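Side-chain contact in cellulose-binding protein (Saccharophagus degradans, PDB 2YHG), which probably binds polysaccharide and may hydrolyse glycosidic bonds, this chain being its metal-binding C-terminal part with a nucleoside hydrolase-like domain: residues A[312-317]-A[331-336]. Numbering follows the deposited sequence.
Sequences HNDFQA and NHHPVP. With CA (calcium ion), chain D.
Helix 308-323 faces the irregular linker 331-336 at two points along the backbone, the CA atoms of A317 and N331 lying 6.1 Å apart and those of D314 and H333 8.3 Å apart. Here a His-carboxylate hydrogen bond ties the helix to the loop leading into the C-terminal beta domain, whose strands run from 347-351 to 427-436. The H333 ring donates NE2-H to OD1 of D314 over 2.7 Å, with an N-H...O angle of 150°. OD1 sits at the ring edge, close to the imidazole plane, whereas the nitrogen reaches it on the anti side, 28° out of the carboxylate plane. The carboxylate and ring planes are steeply inclined to each other, 64° apart. D314 gets there by extension: its CG stands anti to the backbone N, which carries the carboxylate off the helix to the imidazole. The same OD1 also takes part in a salt bridge with R318, one helical turn on, so the imidazole N-H and the guanidinium of R318 converge on the same oxygen. Nearer the start of the linker the helix offers only a methyl group, A317 CB, 3.9 Å from the carbonyl O of N331. That residue belongs to the calcium site completed by D366, D368, D370 and D420, and its ND2 is hydrogen-bonded to the carbonyl of P424. Calcium is ligated by N331 OD1 and by the backbone O of H332, each at 2.4 Å.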
# COMPACT_ATOMS: atom_id res chain seq x y z
N HIS A 312 -5.79 10.90 -6.58
CA HIS A 312 -7.14 11.07 -7.09
C HIS A 312 -7.21 10.93 -8.60
O HIS A 312 -8.15 10.34 -9.15
CB HIS A 312 -7.72 12.42 -6.69
CG HIS A 312 -7.78 12.62 -5.21
ND1 HIS A 312 -7.96 11.58 -4.32
CD2 HIS A 312 -7.64 13.74 -4.47
CE1 HIS A 312 -7.89 12.08 -3.09
NE2 HIS A 312 -7.74 13.39 -3.15
N ASN A 313 -6.20 11.45 -9.28
CA ASN A 313 -6.18 11.35 -10.73
C ASN A 313 -6.01 9.90 -11.16
O ASN A 313 -6.63 9.44 -12.14
CB ASN A 313 -5.08 12.22 -11.33
CG ASN A 313 -5.37 13.69 -11.21
OD1 ASN A 313 -6.35 14.13 -10.58
ND2 ASN A 313 -4.49 14.48 -11.81
N ASP A 314 -5.19 9.14 -10.43
CA ASP A 314 -4.99 7.74 -10.68
C ASP A 314 -6.32 6.98 -10.66
O ASP A 314 -6.64 6.23 -11.58
CB ASP A 314 -4.02 7.19 -9.64
CG ASP A 314 -3.72 5.74 -9.80
OD1 ASP A 314 -3.44 5.26 -10.93
OD2 ASP A 314 -3.72 5.04 -8.79
N PHE A 315 -7.10 7.14 -9.60
CA PHE A 315 -8.34 6.38 -9.47
C PHE A 315 -9.33 6.83 -10.54
O PHE A 315 -10.04 6.02 -11.10
CB PHE A 315 -8.86 6.58 -8.05
CG PHE A 315 -10.05 5.71 -7.64
CD1 PHE A 315 -10.35 4.52 -8.22
CD2 PHE A 315 -10.80 6.09 -6.55
CE1 PHE A 315 -11.39 3.74 -7.75
CE2 PHE A 315 -11.82 5.30 -6.04
CZ PHE A 315 -12.12 4.12 -6.65
N GLN A 316 -9.39 8.12 -10.81
CA GLN A 316 -10.25 8.65 -11.89
C GLN A 316 -9.95 7.95 -13.21
O GLN A 316 -10.87 7.49 -13.90
CB GLN A 316 -10.11 10.15 -11.98
CG GLN A 316 -10.88 10.76 -13.13
CD GLN A 316 -10.65 12.23 -13.35
OE1 GLN A 316 -10.17 12.95 -12.48
NE2 GLN A 316 -11.03 12.70 -14.53
N ALA A 317 -8.68 7.91 -13.60
CA ALA A 317 -8.30 7.28 -14.86
C ALA A 317 -8.62 5.81 -14.85
O ALA A 317 -9.09 5.28 -15.86
CB ALA A 317 -6.82 7.49 -15.13
N ASN A 331 -6.63 7.76 -20.30
CA ASN A 331 -5.24 8.09 -20.06
C ASN A 331 -4.52 6.99 -19.29
O ASN A 331 -5.11 6.32 -18.44
CB ASN A 331 -5.15 9.41 -19.31
CG ASN A 331 -3.74 9.97 -19.28
OD1 ASN A 331 -2.90 9.61 -20.11
ND2 ASN A 331 -3.47 10.90 -18.35
N HIS A 332 -3.25 6.79 -19.64
CA HIS A 332 -2.38 5.84 -18.97
C HIS A 332 -1.10 6.51 -18.46
O HIS A 332 -0.68 7.55 -18.98
CB HIS A 332 -2.05 4.69 -19.91
CG HIS A 332 -3.27 4.13 -20.56
ND1 HIS A 332 -3.81 4.70 -21.68
CD2 HIS A 332 -4.15 3.17 -20.16
CE1 HIS A 332 -4.97 4.12 -21.96
NE2 HIS A 332 -5.19 3.18 -21.07
N HIS A 333 -0.51 5.94 -17.44
CA HIS A 333 0.57 6.59 -16.72
C HIS A 333 1.83 6.74 -17.58
O HIS A 333 2.18 5.84 -18.33
CB HIS A 333 0.90 5.86 -15.45
CG HIS A 333 -0.29 5.57 -14.61
ND1 HIS A 333 -1.25 4.63 -14.95
CD2 HIS A 333 -0.69 6.12 -13.45
CE1 HIS A 333 -2.17 4.60 -14.00
NE2 HIS A 333 -1.88 5.53 -13.09
N PRO A 334 2.57 7.82 -17.34
CA PRO A 334 3.89 7.93 -17.98
C PRO A 334 4.86 6.93 -17.37
O PRO A 334 4.62 6.36 -16.29
CB PRO A 334 4.30 9.36 -17.68
CG PRO A 334 3.49 9.80 -16.52
CD PRO A 334 2.24 9.01 -16.53
N VAL A 335 5.94 6.69 -18.10
CA VAL A 335 6.88 5.63 -17.83
C VAL A 335 8.27 6.24 -17.57
O VAL A 335 8.89 6.80 -18.49
CB VAL A 335 6.94 4.64 -18.98
CG1 VAL A 335 8.04 3.61 -18.69
CG2 VAL A 335 5.57 3.98 -19.20
N PRO A 336 8.75 6.21 -16.33
CA PRO A 336 10.02 6.88 -16.05
C PRO A 336 11.22 6.06 -16.47
O PRO A 336 11.25 4.84 -16.30
CB PRO A 336 10.07 7.01 -14.53
CG PRO A 336 8.79 6.67 -14.07
CD PRO A 336 8.06 5.84 -15.09
CA CA D . -0.54 9.39 -20.46